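Local coordinates for protein FmtA (PDB 5ZH8) that removes D-alanyl groups from wall teichoic acid and lipoteichoic acid in the cell envelope of Staphylococcus aureus, affecting its level of methicillin resistance, at residues 187-192 with 215-220; 297-302 with 353-358; 378-381 with 385-388. All coordinates share one frame; numbering follows the deposited sequence.

Contact 1 of 3, residues 187-192 with 215-220; sequences KNLDQA and NYLVLA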
loop_
_atom_site.group_PDB
_atom_site.type_symbol
_atom_site.label_atom_id
_atom_site.label_comp_id
_atom_site.label_asym_id
_atom_site.label_seq_id
_atom_site.Cartn_x
_atom_site.Cartn_y
_atom_site.Cartn_z
ATOM N N LYS A 187 -19.966 -12.425 -11.649
ATOM C CA LYS A 187 -20.410 -11.471 -12.651
ATOM C C LYS A 187 -21.310 -10.400 -12.069
ATOM O O LYS A 187 -21.584 -9.406 -12.738
ATOM C CB LYS A 187 -21.175 -12.201 -13.760
ATOM C CG LYS A 187 -20.424 -13.361 -14.399
ATOM C CD LYS A 187 -19.103 -12.943 -15.041
ATOM C CE LYS A 187 -19.303 -12.040 -16.254
ATOM N NZ LYS A 187 -18.040 -11.831 -17.026
ATOM N N ASN A 188 -21.781 -10.600 -10.838
ATOM C CA ASN A 188 -22.773 -9.700 -10.250
ATOM C C ASN A 188 -22.799 -9.754 -8.725
ATOM O O ASN A 188 -22.171 -10.623 -8.110
ATOM C CB ASN A 188 -24.159 -10.037 -10.804
ATOM C CG ASN A 188 -24.529 -11.489 -10.597
ATOM O OD1 ASN A 188 -24.509 -11.994 -9.478
ATOM N ND2 ASN A 188 -24.872 -12.165 -11.681
ATOM N N LEU A 189 -23.542 -8.820 -8.133
ATOM C CA LEU A 189 -23.695 -8.747 -6.684
ATOM C C LEU A 189 -24.223 -10.058 -6.111
ATOM O O LEU A 189 -23.750 -10.508 -5.073
ATOM C CB LEU A 189 -24.634 -7.599 -6.308
ATOM C CG LEU A 189 -24.877 -7.327 -4.820
ATOM C CD1 LEU A 189 -23.577 -7.006 -4.100
ATOM C CD2 LEU A 189 -25.876 -6.195 -4.637
ATOM N N ASP A 190 -25.193 -10.664 -6.795
ATOM C CA ASP A 190 -25.829 -11.910 -6.335
ATOM C C ASP A 190 -24.822 -13.032 -6.099
ATOM O O ASP A 190 -24.827 -13.666 -5.044
ATOM C CB ASP A 190 -26.912 -12.384 -7.321
ATOM C CG ASP A 190 -28.283 -11.794 -7.018
ATOM O OD1 ASP A 190 -28.494 -10.590 -7.281
ATOM O OD2 ASP A 190 -29.157 -12.537 -6.521
ATOM N N GLN A 191 -23.959 -13.271 -7.082
ATOM C CA GLN A 191 -22.951 -14.325 -6.975
ATOM C C GLN A 191 -21.968 -14.046 -5.841
ATOM O O GLN A 191 -21.574 -14.959 -5.118
ATOM C CB GLN A 191 -22.199 -14.497 -8.296
ATOM C CG GLN A 191 -23.054 -15.094 -9.403
ATOM C CD GLN A 191 -22.304 -15.263 -10.711
ATOM O OE1 GLN A 191 -21.074 -15.294 -10.741
ATOM N NE2 GLN A 191 -23.047 -15.389 -11.808
ATOM N N ALA A 192 -21.583 -12.785 -5.686
ATOM C CA ALA A 192 -20.689 -12.382 -4.601
ATOM C C ALA A 192 -21.286 -12.693 -3.227
ATOM O O ALA A 192 -20.614 -13.283 -2.379
ATOM C CB ALA A 192 -20.361 -10.900 -4.704
ATOM N N ASN A 215 -19.514 -7.413 4.277
ATOM C CA ASN A 215 -20.646 -6.951 5.070
ATOM C C ASN A 215 -21.523 -6.027 4.238
ATOM O O ASN A 215 -22.732 -6.224 4.154
ATOM C CB ASN A 215 -20.188 -6.202 6.322
ATOM C CG ASN A 215 -19.633 -7.118 7.399
ATOM O OD1 ASN A 215 -20.193 -8.181 7.710
ATOM N ND2 ASN A 215 -18.527 -6.688 7.999
ATOM N N TYR A 216 -20.913 -5.023 3.616
ATOM C CA TYR A 216 -21.679 -4.043 2.850
ATOM C C TYR A 216 -22.133 -4.553 1.481
ATOM O O TYR A 216 -23.041 -3.975 0.883
ATOM C CB TYR A 216 -20.929 -2.709 2.753
ATOM C CG TYR A 216 -21.147 -1.864 3.992
ATOM C CD1 TYR A 216 -20.703 -2.297 5.238
ATOM C CD2 TYR A 216 -21.831 -0.654 3.929
ATOM C CE1 TYR A 216 -20.909 -1.538 6.374
ATOM C CE2 TYR A 216 -22.044 0.109 5.062
ATOM C CZ TYR A 216 -21.588 -0.339 6.282
ATOM O OH TYR A 216 -21.803 0.410 7.418
ATOM N N LEU A 217 -21.529 -5.638 0.996
ATOM C CA LEU A 217 -22.062 -6.341 -0.180
ATOM C C LEU A 217 -23.382 -7.049 0.156
ATOM O O LEU A 217 -24.319 -7.019 -0.637
ATOM C CB LEU A 217 -21.049 -7.343 -0.746
ATOM C CG LEU A 217 -19.753 -6.751 -1.297
ATOM C CD1 LEU A 217 -18.804 -7.864 -1.708
ATOM C CD2 LEU A 217 -20.021 -5.815 -2.468
ATOM N N VAL A 218 -23.447 -7.673 1.334
ATOM C CA VAL A 218 -24.686 -8.284 1.834
ATOM C C VAL A 218 -25.773 -7.236 2.069
ATOM O O VAL A 218 -26.949 -7.475 1.774
ATOM C CB VAL A 218 -24.453 -9.020 3.180
ATOM C CG1 VAL A 218 -25.778 -9.423 3.826
ATOM C CG2 VAL A 218 -23.540 -10.222 2.983
ATOM N N LEU A 219 -25.378 -6.092 2.626
ATOM C CA LEU A 219 -26.306 -4.981 2.856
ATOM C C LEU A 219 -26.829 -4.400 1.550
ATOM O O LEU A 219 -27.994 -4.025 1.461
ATOM C CB LEU A 219 -25.656 -3.866 3.681
ATOM C CG LEU A 219 -25.481 -4.124 5.179
ATOM C CD1 LEU A 219 -24.711 -2.980 5.820
ATOM C CD2 LEU A 219 -26.811 -4.373 5.869
ATOM N N ALA A 220 -25.967 -4.316 0.545
ATOM C CA ALA A 220 -26.384 -3.862 -0.777
ATOM C C ALA A 220 -27.440 -4.806 -1.371
ATOM O O ALA A 220 -28.397 -4.351 -1.996
ATOM C CB ALA A 220 -25.183 -3.750 -1.707
#
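Leu189 has its CG anti to the backbone N (chi1 -178°), which carries both methyl branches across to helix 213-227; Leu217, with CG turned beside its own N (chi1 -64°), extends CD2 toward one of them. The touching is divided between the two methyls of Leu189. Leu189 CD1 lies 4.1 Å from Leu217 CD2 and 3.5 Å from the carbonyl oxygen Leu217 O, while Leu189 CD2 rests against Ala220 CB at 3.9 Å. Since Leu217 and Ala220 are three residues apart, they present one face of their helix to this single leucine. No hydrogen bond crosses between the two segments, whose side-chain contacts are apolar. They bring the first turn of helix 189-199 onto helix 213-227 within the helical region of a beta-lactamase-like fold. On that other helix Tyr216 touches Lys130, part of the Ser-Xaa-Xaa-Lys sequence characteristic of serine penicillin-recognising enzymes. The turn bearing Leu189 starts at an N-cap: Asn188 OD1 accepts from Gln191 N at 2.8 Å, with the donor nearly in line with the side-chain C=O (169°). Asp190 OD1 also joins the same two helices, through a salt bridge with Lys221 NZ, one residue past Ala220.

Contact 2 of 3, residues 297-302 with 353-358; sequences KLITQI and VYYNDK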
loop_
_atom_site.group_PDB
_atom_site.type_symbol
_atom_site.label_atom_id
_atom_site.label_comp_id
_atom_site.label_asym_id
_atom_site.label_seq_id
_atom_site.Cartn_x
_atom_site.Cartn_y
_atom_site.Cartn_z
ATOM N N LYS A 297 -20.130 18.043 -2.170
ATOM C CA LYS A 297 -21.514 18.428 -2.452
ATOM C C LYS A 297 -22.494 17.485 -1.742
ATOM O O LYS A 297 -23.530 17.919 -1.246
ATOM C CB LYS A 297 -21.756 18.425 -3.970
ATOM C CG LYS A 297 -23.107 18.968 -4.394
ATOM C CD LYS A 297 -23.372 18.791 -5.884
ATOM C CE LYS A 297 -22.554 19.755 -6.731
ATOM N NZ LYS A 297 -22.997 19.755 -8.156
ATOM N N LEU A 298 -22.159 16.196 -1.701
ATOM C CA LEU A 298 -22.968 15.199 -0.995
ATOM C C LEU A 298 -23.005 15.441 0.513
ATOM O O LEU A 298 -24.070 15.473 1.117
ATOM C CB LEU A 298 -22.425 13.796 -1.272
ATOM C CG LEU A 298 -22.980 12.646 -0.437
ATOM C CD1 LEU A 298 -24.477 12.494 -0.651
ATOM C CD2 LEU A 298 -22.222 11.373 -0.778
ATOM N N ILE A 299 -21.834 15.599 1.111
ATOM C CA ILE A 299 -21.714 15.750 2.557
ATOM C C ILE A 299 -22.310 17.065 3.052
ATOM O O ILE A 299 -23.006 17.080 4.061
ATOM C CB ILE A 299 -20.240 15.626 2.995
ATOM C CG1 ILE A 299 -19.790 14.177 2.837
ATOM C CG2 ILE A 299 -20.042 16.080 4.437
ATOM C CD1 ILE A 299 -18.295 14.037 2.699
ATOM N N THR A 300 -22.043 18.160 2.348
ATOM C CA THR A 300 -22.563 19.462 2.757
ATOM C C THR A 300 -24.089 19.499 2.700
ATOM O O THR A 300 -24.731 20.111 3.552
ATOM C CB THR A 300 -22.026 20.603 1.882
ATOM O OG1 THR A 300 -22.286 20.315 0.504
ATOM C CG2 THR A 300 -20.543 20.796 2.111
ATOM N N GLN A 301 -24.663 18.851 1.689
ATOM C CA GLN A 301 -26.116 18.789 1.553
ATOM C C GLN A 301 -26.772 17.917 2.621
ATOM O O GLN A 301 -27.851 18.250 3.110
ATOM C CB GLN A 301 -26.500 18.302 0.167
ATOM C CG GLN A 301 -26.373 19.377 -0.892
ATOM C CD GLN A 301 -26.886 18.905 -2.231
ATOM O OE1 GLN A 301 -27.959 19.307 -2.670
ATOM N NE2 GLN A 301 -26.130 18.026 -2.878
ATOM N N ILE A 302 -26.125 16.814 2.983
ATOM C CA ILE A 302 -26.594 15.986 4.097
ATOM C C ILE A 302 -26.502 16.789 5.398
ATOM O O ILE A 302 -27.435 16.784 6.202
ATOM C CB ILE A 302 -25.812 14.656 4.207
ATOM C CG1 ILE A 302 -26.143 13.756 3.009
ATOM C CG2 ILE A 302 -26.155 13.931 5.502
ATOM C CD1 ILE A 302 -25.131 12.661 2.751
ATOM N N VAL A 353 -11.698 11.663 2.964
ATOM C CA VAL A 353 -12.505 12.835 3.283
ATOM C C VAL A 353 -12.370 13.100 4.768
ATOM O O VAL A 353 -12.632 12.220 5.580
ATOM C CB VAL A 353 -14.011 12.621 2.988
ATOM C CG1 VAL A 353 -14.779 13.922 3.171
ATOM C CG2 VAL A 353 -14.234 12.070 1.585
ATOM N N TYR A 354 -11.944 14.305 5.114
ATOM C CA TYR A 354 -11.981 14.788 6.490
ATOM C C TYR A 354 -12.934 15.961 6.486
ATOM O O TYR A 354 -12.838 16.816 5.603
ATOM C CB TYR A 354 -10.612 15.293 6.926
ATOM C CG TYR A 354 -9.671 14.272 7.524
ATOM C CD1 TYR A 354 -9.752 12.919 7.217
ATOM C CD2 TYR A 354 -8.656 14.692 8.374
ATOM C CE1 TYR A 354 -8.863 12.019 7.772
ATOM C CE2 TYR A 354 -7.764 13.805 8.922
ATOM C CZ TYR A 354 -7.867 12.476 8.624
ATOM O OH TYR A 354 -6.957 11.628 9.201
ATOM N N TYR A 355 -13.858 16.009 7.444
ATOM C CA TYR A 355 -14.741 17.162 7.525
ATOM C C TYR A 355 -15.295 17.453 8.898
ATOM O O TYR A 355 -15.246 16.614 9.801
ATOM C CB TYR A 355 -15.886 17.048 6.511
ATOM C CG TYR A 355 -16.989 16.074 6.846
ATOM C CD1 TYR A 355 -18.076 16.465 7.618
ATOM C CD2 TYR A 355 -16.972 14.777 6.352
ATOM C CE1 TYR A 355 -19.096 15.583 7.905
ATOM C CE2 TYR A 355 -17.998 13.888 6.636
ATOM C CZ TYR A 355 -19.055 14.298 7.412
ATOM O OH TYR A 355 -20.073 13.427 7.706
ATOM N N ASN A 356 -15.791 18.680 9.030
ATOM C CA ASN A 356 -16.535 19.129 10.199
ATOM C C ASN A 356 -17.625 20.112 9.731
ATOM O O ASN A 356 -18.028 20.063 8.566
ATOM C CB ASN A 356 -15.589 19.710 11.271
ATOM C CG ASN A 356 -14.831 20.936 10.809
ATOM O OD1 ASN A 356 -15.242 21.635 9.891
ATOM N ND2 ASN A 356 -13.724 21.215 11.472
ATOM N N ASP A 357 -18.107 20.990 10.607
ATOM C CA ASP A 357 -19.186 21.904 10.225
ATOM C C ASP A 357 -18.714 23.108 9.401
ATOM O O ASP A 357 -19.541 23.822 8.841
ATOM C CB ASP A 357 -19.964 22.368 11.456
ATOM C CG ASP A 357 -20.848 21.273 12.048
ATOM O OD1 ASP A 357 -20.862 20.134 11.528
ATOM O OD2 ASP A 357 -21.530 21.551 13.055
ATOM N N LYS A 358 -17.402 23.334 9.322
ATOM C CA LYS A 358 -16.857 24.431 8.516
ATOM C C LYS A 358 -16.228 23.930 7.211
ATOM O O LYS A 358 -16.542 24.434 6.135
ATOM C CB LYS A 358 -15.822 25.229 9.309
ATOM C CG LYS A 358 -15.479 26.568 8.671
ATOM C CD LYS A 358 -14.420 27.317 9.454
ATOM C CE LYS A 358 -14.024 28.623 8.781
ATOM N NZ LYS A 358 -12.812 29.226 9.411
#
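Lys297 O is gripped by two donors of one residue, Gln301 N at 3.3 Å and Gln301 NE2 at 3.1 Å, which approach from opposite faces of its carbonyl plane; this same stretch of helix carries Ile299 onto Val353 and Tyr355. The amide of Gln301 is thereby folded back along its own helix, and NE2 also donates to Leu243 O. In fold terms, helix 292-303 lies against strand 349-355 of the large antiparallel sheet, the helix-on-sheet layering of the beta-lactamase and penicillin-binding protein fold. Strand geometry supports this reading: Val353 and Tyr355 direct their CB atoms to the helix, whereas that of the intervening Tyr354 points away, and its hydroxyl bonds to Glu372 of helix 371-382.

Ile299 makes the whole connection with two methyls. Ile299 CG2 sits over the Tyr355 ring, 3.5 Å from the centroid and only 6° off the ring normal, a CH-pi contact centred on the face. Ile299 CD1, at the end of the other branch, reaches Val353 CG1 at 3.5 Å, and the two side chains run antiparallel past one another. The torsion of Tyr355 (chi1 75°) sets CG between its backbone N and carbonyl carbon and, with chi2 near a right angle, turns a ring face to Ile299. The far end of that ring is held by the hydrogen bond between Tyr355 OH and Asn340 ND2, on the neighbouring strand. Val360, one strand over on the other side, touches both Ile299 and Tyr355. Where the strand ends, Asn356 forms an Asx turn, its OD1 accepting from Lys358 N at 2.8 Å.

Contact 3 of 3, residues 378-381 with 385-388; sequences IYND and QNKP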
loop_
_atom_site.group_PDB
_atom_site.type_symbol
_atom_site.label_atom_id
_atom_site.label_comp_id
_atom_site.label_asym_id
_atom_site.label_seq_id
_atom_site.Cartn_x
_atom_site.Cartn_y
_atom_site.Cartn_z
ATOM N N ILE A 378 -3.355 19.034 5.886
ATOM C CA ILE A 378 -4.246 20.077 5.393
ATOM C C ILE A 378 -5.278 20.467 6.461
ATOM O O ILE A 378 -5.480 21.642 6.746
ATOM C CB ILE A 378 -4.945 19.619 4.099
ATOM C CG1 ILE A 378 -3.924 19.554 2.961
ATOM C CG2 ILE A 378 -6.100 20.542 3.742
ATOM C CD1 ILE A 378 -4.457 18.955 1.674
ATOM N N TYR A 379 -5.916 19.473 7.057
ATOM C CA TYR A 379 -7.003 19.700 8.002
ATOM C C TYR A 379 -6.506 20.229 9.361
ATOM O O TYR A 379 -7.047 21.197 9.907
ATOM C CB TYR A 379 -7.769 18.392 8.177
ATOM C CG TYR A 379 -9.020 18.468 9.022
ATOM C CD1 TYR A 379 -10.231 18.887 8.479
ATOM C CD2 TYR A 379 -8.999 18.071 10.358
ATOM C CE1 TYR A 379 -11.381 18.925 9.252
ATOM C CE2 TYR A 379 -10.136 18.108 11.140
ATOM C CZ TYR A 379 -11.326 18.531 10.588
ATOM O OH TYR A 379 -12.456 18.554 11.369
ATOM N N ASN A 380 -5.480 19.582 9.899
ATOM C CA ASN A 380 -4.966 19.924 11.213
ATOM C C ASN A 380 -3.940 21.049 11.159
ATOM O O ASN A 380 -4.055 22.020 11.903
ATOM C CB ASN A 380 -4.348 18.693 11.879
ATOM C CG ASN A 380 -5.355 17.586 12.101
ATOM O OD1 ASN A 380 -6.514 17.846 12.407
ATOM N ND2 ASN A 380 -4.917 16.348 11.965
ATOM N N ASP A 381 -2.933 20.930 10.298
ATOM C CA ASP A 381 -1.830 21.887 10.323
ATOM C C ASP A 381 -2.175 23.188 9.605
ATOM O O ASP A 381 -2.012 24.270 10.171
ATOM C CB ASP A 381 -0.541 21.270 9.764
ATOM C CG ASP A 381 -0.069 20.063 10.572
ATOM O OD1 ASP A 381 -0.402 19.970 11.776
ATOM O OD2 ASP A 381 0.639 19.201 10.008
ATOM N N GLN A 385 -7.902 22.731 12.199
ATOM C CA GLN A 385 -9.185 22.186 12.658
ATOM C C GLN A 385 -9.038 21.071 13.687
ATOM O O GLN A 385 -9.985 20.339 13.951
ATOM C CB GLN A 385 -9.985 21.673 11.458
ATOM C CG GLN A 385 -10.317 22.759 10.459
ATOM C CD GLN A 385 -11.151 23.860 11.078
ATOM O OE1 GLN A 385 -12.309 23.652 11.416
ATOM N NE2 GLN A 385 -10.559 25.033 11.237
ATOM N N ASN A 386 -7.853 20.935 14.266
ATOM C CA ASN A 386 -7.647 19.940 15.294
ATOM C C ASN A 386 -8.275 20.457 16.592
ATOM O O ASN A 386 -7.616 21.071 17.422
ATOM C CB ASN A 386 -6.158 19.643 15.461
ATOM C CG ASN A 386 -5.901 18.487 16.406
ATOM O OD1 ASN A 386 -6.739 17.594 16.557
ATOM N ND2 ASN A 386 -4.742 18.499 17.053
ATOM N N LYS A 387 -9.568 20.218 16.748
ATOM C CA LYS A 387 -10.301 20.742 17.892
ATOM C C LYS A 387 -11.623 19.991 18.063
ATOM O O LYS A 387 -12.126 19.408 17.101
ATOM C CB LYS A 387 -10.552 22.239 17.698
ATOM C CG LYS A 387 -11.351 22.578 16.453
ATOM C CD LYS A 387 -11.264 24.055 16.108
ATOM C CE LYS A 387 -12.314 24.421 15.065
ATOM N NZ LYS A 387 -12.204 25.840 14.611
ATOM N N PRO A 388 -12.196 20.008 19.282
ATOM C CA PRO A 388 -13.375 19.202 19.571
ATOM C C PRO A 388 -14.489 19.398 18.557
ATOM O O PRO A 388 -14.786 20.528 18.177
ATOM C CB PRO A 388 -13.821 19.714 20.936
ATOM C CG PRO A 388 -12.572 20.209 21.567
ATOM C CD PRO A 388 -11.803 20.823 20.443
#
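The Tyr379 ring stands nearly perpendicular to the Gln385 amide, their planes 87° apart. The touching group is not the amide but the first methylene: Gln385 CB stands over the centre of the Tyr379 ring, 3.6 Å from the centroid and 14° off the ring normal, so the geometry is that of a CH-pi contact on the face. With CG anti to its backbone N (chi1 -174°), the tyrosine extends its ring beside the returning chain, while the bend of the glutamine at chi2 leads its amide off the ring. The backbone fixes the same pair. Gln385 N donates to Tyr379 O at 2.9 Å, within the carbonyl plane. This bond spans six residues and folds the chain back onto the last turns of helix 371-382, where 378-381 widens into a pi-type turn.

Beside it, Asn380 and Asn386 meet at a slant. Asn380 OD1 lies 3.6 Å from Asn386 CB, a van der Waals touch of the amide oxygen on the methylene, with the two amide planes well tilted to each other. Asn386 itself is the centre of an inverse gamma turn, closed by a weak bond from Lys387 N to Gln385 O.

The polar ends are taken up by surrounding parts of the fold. Tyr379 OH bonds to Thr338 O, and Gln385 OE1 accepts from Asn356 ND2, just past strand 349-355. The last turns of helix 371-382 and the loop after it thus lie against the large antiparallel sheet, as the final helix does in the beta-lactamase-like fold, with Ile378 touching Val361 and Gln385 touching Tyr359, both of strand 359-365.

Overall arrangement
Along the chain the three contacts follow in series; none nests in or crosses another. Contact 1 comes first, closing a 22-residue excursion and joining helices 189-199 and 213-227 in the helical region. Contact 2 closes a longer one of 50 residues, running from helix 292-303 through helix 310-318 and several sheet strands to strand 349-355. Contact 3 closes a tight return of three residues at the end of helix 371-382. Contacts 2 and 3 tie helices 292-303 and 371-382, the latter with its following loop, to the region of the large sheet, and touch directly where the turn after strand 349-355 meets that loop. Contact 1 lies across the chain's centre from both, its own centre 28 Å from that of contact 2.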